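Local coordinates for Cas13d (uncultured Ruminococcus sp, PDB 6IV9), which binds a CRISPR RNA and, through its two HEPN domains, carries out CRISPR RNA maturation and target RNA cleavage, at residues D147-F159 with E753-E765. The protein carries 2 engineered substitutions. Numbering follows the deposited sequence.
Sequences DMLGLKSELEKRF and ERDFGLYKEIIPE. With nucleotides of chain B.
Leu-151 and Leu-758, with the Tyr-759 ring, form the apolar centre of a near-perpendicular helix packing. It joins helix 152-160 and the turn before it to the C-terminal end of the long helix 713-760 and the residues that follow. The axes of segments 152-159 and 753-760 pass 10.1 Å apart at 93°. Leu-151 CD2 lies over one face of the Tyr-759 ring, 4.0 Å from its centroid, and also touches Leu-758 CB. The two methyls of Leu-758 part: CD1 meets Leu-155 CD2 at the margin, and CD2 lies against one face of the Arg-158 guanidinium, 3.4 Å from NH2. A water in the plane of that guanidinium accepts from Arg-158 NH2 and donates to Arg-754 O. Tyr-759 OH donates to Leu-149 O at 2.5 Å, in the carbonyl plane and on a lone pair. Asn-794 ND2 is also hydrogen-bonded to this hydroxyl. At the outer edge the bent Glu-154 chain runs antiparallel to the Ile-762 side chain, with Glu-154 OE2 3.3 Å from Ile-762 CG2. Lys-157 NZ holds the same OE2 in a salt bridge. NE and NH2 of Arg-754 both bond Asp-755 OD1, while Tyr-899 OH is hydrogen-bonded to Asp-755 OD2. Before the helix, Asp-147 OD1 accepts from Lys-152 N at 2.9 Å. Met-148 N gives a nearly straight bond (171°) to OP2 of U25 of chain B. This is orthogonal helix packing, with the turn before helix 152-160 presenting its Met-148 amide to a CRISPR RNA phosphate.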
# COMPACT_ATOMS: atom_id res chain seq x y z
N ASP A 147 -14.31 8.18 -22.52
CA ASP A 147 -14.24 7.99 -21.05
C ASP A 147 -15.41 8.72 -20.39
O ASP A 147 -15.93 9.63 -20.97
CB ASP A 147 -12.87 8.35 -20.49
CG ASP A 147 -12.56 9.82 -20.62
OD1 ASP A 147 -13.03 10.42 -21.58
OD2 ASP A 147 -11.86 10.34 -19.75
N MET A 148 -15.78 8.31 -19.18
CA MET A 148 -16.94 8.92 -18.47
C MET A 148 -16.71 10.41 -18.21
O MET A 148 -17.66 11.12 -18.18
CB MET A 148 -17.27 8.17 -17.18
CG MET A 148 -17.80 6.78 -17.40
SD MET A 148 -19.32 6.68 -18.36
CE MET A 148 -20.48 7.40 -17.20
N LEU A 149 -15.48 10.82 -17.91
CA LEU A 149 -15.16 12.24 -17.62
C LEU A 149 -15.15 13.08 -18.90
O LEU A 149 -15.28 14.27 -18.80
CB LEU A 149 -13.78 12.29 -16.98
CG LEU A 149 -13.69 12.52 -15.48
CD1 LEU A 149 -14.99 12.30 -14.74
CD2 LEU A 149 -12.55 11.74 -14.89
N GLY A 150 -14.97 12.46 -20.05
CA GLY A 150 -14.86 13.20 -21.31
C GLY A 150 -13.48 13.81 -21.49
O GLY A 150 -13.37 14.73 -22.26
N LEU A 151 -12.47 13.29 -20.82
CA LEU A 151 -11.10 13.85 -20.91
C LEU A 151 -10.19 12.99 -21.79
O LEU A 151 -9.02 13.27 -21.83
CB LEU A 151 -10.55 13.97 -19.50
CG LEU A 151 -11.30 14.95 -18.62
CD1 LEU A 151 -10.81 14.87 -17.20
CD2 LEU A 151 -11.16 16.36 -19.17
N LYS A 152 -10.74 12.03 -22.50
CA LYS A 152 -9.90 11.12 -23.31
C LYS A 152 -9.05 11.90 -24.31
O LYS A 152 -7.89 11.63 -24.40
CB LYS A 152 -10.81 10.16 -24.07
CG LYS A 152 -10.15 9.21 -25.05
CD LYS A 152 -11.14 8.24 -25.62
CE LYS A 152 -10.58 7.25 -26.61
NZ LYS A 152 -10.10 7.90 -27.85
N SER A 153 -9.64 12.86 -25.02
CA SER A 153 -8.85 13.61 -26.02
C SER A 153 -7.75 14.45 -25.37
O SER A 153 -6.65 14.46 -25.87
CB SER A 153 -9.74 14.43 -26.89
OG SER A 153 -10.53 13.58 -27.68
N GLU A 154 -8.07 15.15 -24.30
CA GLU A 154 -7.06 15.98 -23.61
C GLU A 154 -5.95 15.07 -23.08
O GLU A 154 -4.81 15.43 -23.19
CB GLU A 154 -7.71 16.68 -22.43
CG GLU A 154 -8.20 18.07 -22.73
CD GLU A 154 -7.42 18.84 -23.79
OE1 GLU A 154 -6.33 19.29 -23.48
OE2 GLU A 154 -7.93 18.94 -24.91
N LEU A 155 -6.31 13.92 -22.51
CA LEU A 155 -5.30 12.99 -21.97
C LEU A 155 -4.40 12.46 -23.09
O LEU A 155 -3.22 12.44 -22.90
CB LEU A 155 -6.01 11.88 -21.21
CG LEU A 155 -6.51 12.30 -19.84
CD1 LEU A 155 -7.49 11.31 -19.26
CD2 LEU A 155 -5.35 12.52 -18.90
N GLU A 156 -4.97 12.08 -24.23
CA GLU A 156 -4.15 11.55 -25.34
C GLU A 156 -3.18 12.64 -25.80
O GLU A 156 -2.03 12.33 -26.03
CB GLU A 156 -5.04 11.13 -26.50
CG GLU A 156 -5.84 9.87 -26.21
CD GLU A 156 -6.96 9.54 -27.17
OE1 GLU A 156 -7.46 8.45 -27.09
OE2 GLU A 156 -7.32 10.39 -27.98
N LYS A 157 -3.64 13.87 -25.90
CA LYS A 157 -2.72 14.95 -26.33
C LYS A 157 -1.59 15.11 -25.31
O LYS A 157 -0.47 15.21 -25.72
CB LYS A 157 -3.49 16.26 -26.46
CG LYS A 157 -4.48 16.30 -27.61
CD LYS A 157 -4.94 17.69 -27.91
CE LYS A 157 -6.36 17.96 -27.50
NZ LYS A 157 -6.64 19.41 -27.43
N ARG A 158 -1.90 15.09 -24.02
CA ARG A 158 -0.87 15.26 -22.98
C ARG A 158 0.16 14.12 -23.01
O ARG A 158 1.32 14.40 -22.86
CB ARG A 158 -1.57 15.35 -21.62
CG ARG A 158 -0.67 15.18 -20.41
CD ARG A 158 -1.44 15.11 -19.10
NE ARG A 158 -1.31 16.27 -18.24
CZ ARG A 158 -2.21 16.66 -17.34
NH1 ARG A 158 -2.46 15.92 -16.28
NH2 ARG A 158 -2.83 17.82 -17.49
N PHE A 159 -0.27 12.88 -23.18
CA PHE A 159 0.68 11.75 -23.13
C PHE A 159 1.27 11.37 -24.49
O PHE A 159 2.35 10.86 -24.49
CB PHE A 159 0.02 10.53 -22.51
CG PHE A 159 -0.24 10.68 -21.04
CD1 PHE A 159 -1.37 11.33 -20.59
CD2 PHE A 159 0.65 10.21 -20.11
CE1 PHE A 159 -1.61 11.48 -19.24
CE2 PHE A 159 0.42 10.37 -18.75
CZ PHE A 159 -0.71 11.00 -18.33
N GLU A 753 -7.91 18.07 -8.20
CA GLU A 753 -6.92 19.03 -8.71
C GLU A 753 -6.51 18.63 -10.14
O GLU A 753 -6.44 19.48 -11.00
CB GLU A 753 -5.68 19.03 -7.82
CG GLU A 753 -5.93 19.50 -6.41
CD GLU A 753 -4.64 19.69 -5.62
OE1 GLU A 753 -3.60 19.34 -6.12
OE2 GLU A 753 -4.71 20.18 -4.52
N ARG A 754 -6.25 17.35 -10.36
CA ARG A 754 -5.84 16.86 -11.69
C ARG A 754 -6.96 17.10 -12.72
O ARG A 754 -6.67 17.60 -13.78
CB ARG A 754 -5.59 15.36 -11.55
CG ARG A 754 -5.39 14.61 -12.86
CD ARG A 754 -5.60 13.12 -12.71
NE ARG A 754 -7.00 12.77 -12.71
CZ ARG A 754 -7.48 11.60 -12.38
NH1 ARG A 754 -6.65 10.64 -12.01
NH2 ARG A 754 -8.77 11.37 -12.41
N ASP A 755 -8.18 16.72 -12.38
CA ASP A 755 -9.36 16.85 -13.27
C ASP A 755 -9.65 18.32 -13.55
O ASP A 755 -9.94 18.65 -14.68
CB ASP A 755 -10.54 16.04 -12.73
CG ASP A 755 -10.28 14.54 -12.67
OD1 ASP A 755 -9.41 14.08 -13.38
OD2 ASP A 755 -10.95 13.87 -11.93
N PHE A 756 -9.52 19.18 -12.55
CA PHE A 756 -9.78 20.62 -12.76
C PHE A 756 -8.78 21.14 -13.79
O PHE A 756 -9.17 21.84 -14.69
CB PHE A 756 -9.66 21.41 -11.46
CG PHE A 756 -9.76 22.90 -11.64
CD1 PHE A 756 -10.99 23.52 -11.71
CD2 PHE A 756 -8.63 23.67 -11.77
CE1 PHE A 756 -11.08 24.89 -11.87
CE2 PHE A 756 -8.72 25.04 -11.94
CZ PHE A 756 -9.95 25.64 -11.99
N GLY A 757 -7.52 20.75 -13.67
CA GLY A 757 -6.51 21.18 -14.64
C GLY A 757 -6.85 20.70 -16.04
O GLY A 757 -6.57 21.42 -16.96
N LEU A 758 -7.31 19.47 -16.19
CA LEU A 758 -7.66 18.96 -17.54
C LEU A 758 -8.92 19.64 -18.08
O LEU A 758 -8.91 20.09 -19.18
CB LEU A 758 -7.85 17.44 -17.47
CG LEU A 758 -6.57 16.66 -17.20
CD1 LEU A 758 -6.87 15.33 -16.55
CD2 LEU A 758 -5.78 16.49 -18.48
N TYR A 759 -9.95 19.76 -17.26
CA TYR A 759 -11.21 20.40 -17.70
C TYR A 759 -10.98 21.86 -18.07
O TYR A 759 -11.62 22.37 -18.95
CB TYR A 759 -12.28 20.29 -16.63
CG TYR A 759 -13.06 19.00 -16.64
CD1 TYR A 759 -13.88 18.67 -17.70
CD2 TYR A 759 -13.02 18.15 -15.57
CE1 TYR A 759 -14.62 17.51 -17.70
CE2 TYR A 759 -13.75 16.98 -15.56
CZ TYR A 759 -14.56 16.66 -16.62
OH TYR A 759 -15.27 15.52 -16.59
N LYS A 760 -10.03 22.50 -17.40
CA LYS A 760 -9.75 23.94 -17.61
C LYS A 760 -9.32 24.17 -19.05
O LYS A 760 -9.55 25.24 -19.55
CB LYS A 760 -8.72 24.47 -16.61
CG LYS A 760 -8.62 25.98 -16.60
CD LYS A 760 -8.06 26.57 -15.34
CE LYS A 760 -7.88 28.06 -15.45
NZ LYS A 760 -7.10 28.60 -14.32
N GLU A 761 -8.65 23.20 -19.65
CA GLU A 761 -8.18 23.32 -21.05
C GLU A 761 -9.34 23.22 -22.04
O GLU A 761 -9.15 23.61 -23.17
CB GLU A 761 -7.13 22.26 -21.36
CG GLU A 761 -5.83 22.49 -20.64
CD GLU A 761 -5.21 23.85 -20.87
OE1 GLU A 761 -5.19 24.29 -22.03
OE2 GLU A 761 -4.76 24.47 -19.91
N ILE A 762 -10.47 22.65 -21.64
CA ILE A 762 -11.56 22.45 -22.64
C ILE A 762 -12.86 23.15 -22.26
O ILE A 762 -13.73 23.22 -23.12
CB ILE A 762 -11.74 20.95 -22.90
CG1 ILE A 762 -12.15 20.20 -21.63
CG2 ILE A 762 -10.47 20.37 -23.47
CD1 ILE A 762 -12.68 18.84 -21.89
N ILE A 763 -12.99 23.63 -21.03
CA ILE A 763 -14.23 24.34 -20.62
C ILE A 763 -13.92 25.83 -20.53
O ILE A 763 -13.24 26.24 -19.61
CB ILE A 763 -14.77 23.80 -19.28
CG1 ILE A 763 -14.81 22.27 -19.24
CG2 ILE A 763 -16.11 24.41 -18.95
CD1 ILE A 763 -15.87 21.68 -20.12
N PRO A 764 -14.48 26.67 -21.42
CA PRO A 764 -14.23 28.10 -21.43
C PRO A 764 -14.67 28.76 -20.12
O PRO A 764 -14.01 29.61 -19.65
CB PRO A 764 -15.14 28.60 -22.56
CG PRO A 764 -15.24 27.42 -23.47
CD PRO A 764 -15.33 26.25 -22.52
N GLU A 765 -15.73 28.23 -19.52
CA GLU A 765 -16.32 28.77 -18.27
C GLU A 765 -15.33 28.71 -17.10
O GLU A 765 -15.54 29.44 -16.15
CB GLU A 765 -17.61 28.02 -17.95
CG GLU A 765 -18.76 28.40 -18.85
CD GLU A 765 -18.77 27.73 -20.20
OE1 GLU A 765 -17.93 26.89 -20.44
OE2 GLU A 765 -19.63 28.08 -21.02
P U B 25 -14.11 5.01 -18.16
OP1 U B 25 -15.18 4.38 -18.99
OP2 U B 25 -14.26 6.35 -17.62
O5' U B 25 -14.01 3.97 -16.99
C5' U B 25 -13.37 4.36 -15.76
C4' U B 25 -14.40 4.70 -14.71
O4' U B 25 -15.34 3.62 -14.69
C3' U B 25 -13.86 4.68 -13.27
O3' U B 25 -13.36 5.92 -12.87
C2' U B 25 -15.07 4.35 -12.43
O2' U B 25 -15.74 5.53 -12.06
C1' U B 25 -15.98 3.61 -13.42
N1 U B 25 -16.23 2.22 -13.05
C2 U B 25 -17.12 2.04 -12.01
O2 U B 25 -17.55 2.96 -11.36
N3 U B 25 -17.41 0.74 -11.73
C4 U B 25 -16.97 -0.37 -12.40
O4 U B 25 -17.35 -1.48 -12.04
C5 U B 25 -16.05 -0.11 -13.45
C6 U B 25 -15.70 1.16 -13.72
P C B 24 -10.81 0.93 -16.58
OP1 C B 24 -10.07 1.81 -15.68
OP2 C B 24 -12.06 0.29 -16.26
O5' C B 24 -11.16 1.80 -17.88
C5' C B 24 -10.39 2.97 -18.19
C4' C B 24 -10.87 3.60 -19.47
O4' C B 24 -10.54 2.75 -20.60
C3' C B 24 -12.36 3.76 -19.56
O3' C B 24 -12.72 4.93 -18.87
C2' C B 24 -12.56 3.88 -21.07
O2' C B 24 -12.24 5.18 -21.54
C1' C B 24 -11.59 2.83 -21.56
N1 C B 24 -12.16 1.47 -21.76
C2 C B 24 -12.72 1.15 -23.01
O2 C B 24 -12.75 2.03 -23.89
N3 C B 24 -13.24 -0.09 -23.21
C4 C B 24 -13.14 -1.01 -22.24
N4 C B 24 -13.59 -2.25 -22.50
C5 C B 24 -12.56 -0.72 -20.98
C6 C B 24 -12.10 0.52 -20.77
P U B 4 -25.40 5.43 -14.06
OP1 U B 4 -25.91 6.78 -14.43
OP2 U B 4 -26.28 4.39 -13.57
O5' U B 4 -24.60 4.81 -15.27
C5' U B 4 -23.68 5.63 -16.04
C4' U B 4 -22.91 4.79 -17.01
O4' U B 4 -22.02 3.84 -16.31
C3' U B 4 -23.74 3.88 -17.93
O3' U B 4 -24.28 4.57 -19.05
C2' U B 4 -22.69 2.88 -18.37
O2' U B 4 -21.76 3.43 -19.29
C1' U B 4 -21.95 2.63 -17.05
N1 U B 4 -22.60 1.55 -16.27
C2 U B 4 -22.28 0.25 -16.62
O2 U B 4 -21.53 -0.03 -17.55
N3 U B 4 -22.87 -0.71 -15.83
C4 U B 4 -23.77 -0.52 -14.82
O4 U B 4 -24.22 -1.50 -14.22
C5 U B 4 -24.05 0.85 -14.53
C6 U B 4 -23.48 1.82 -15.26
O HOH W 1 -4.13 18.19 -14.63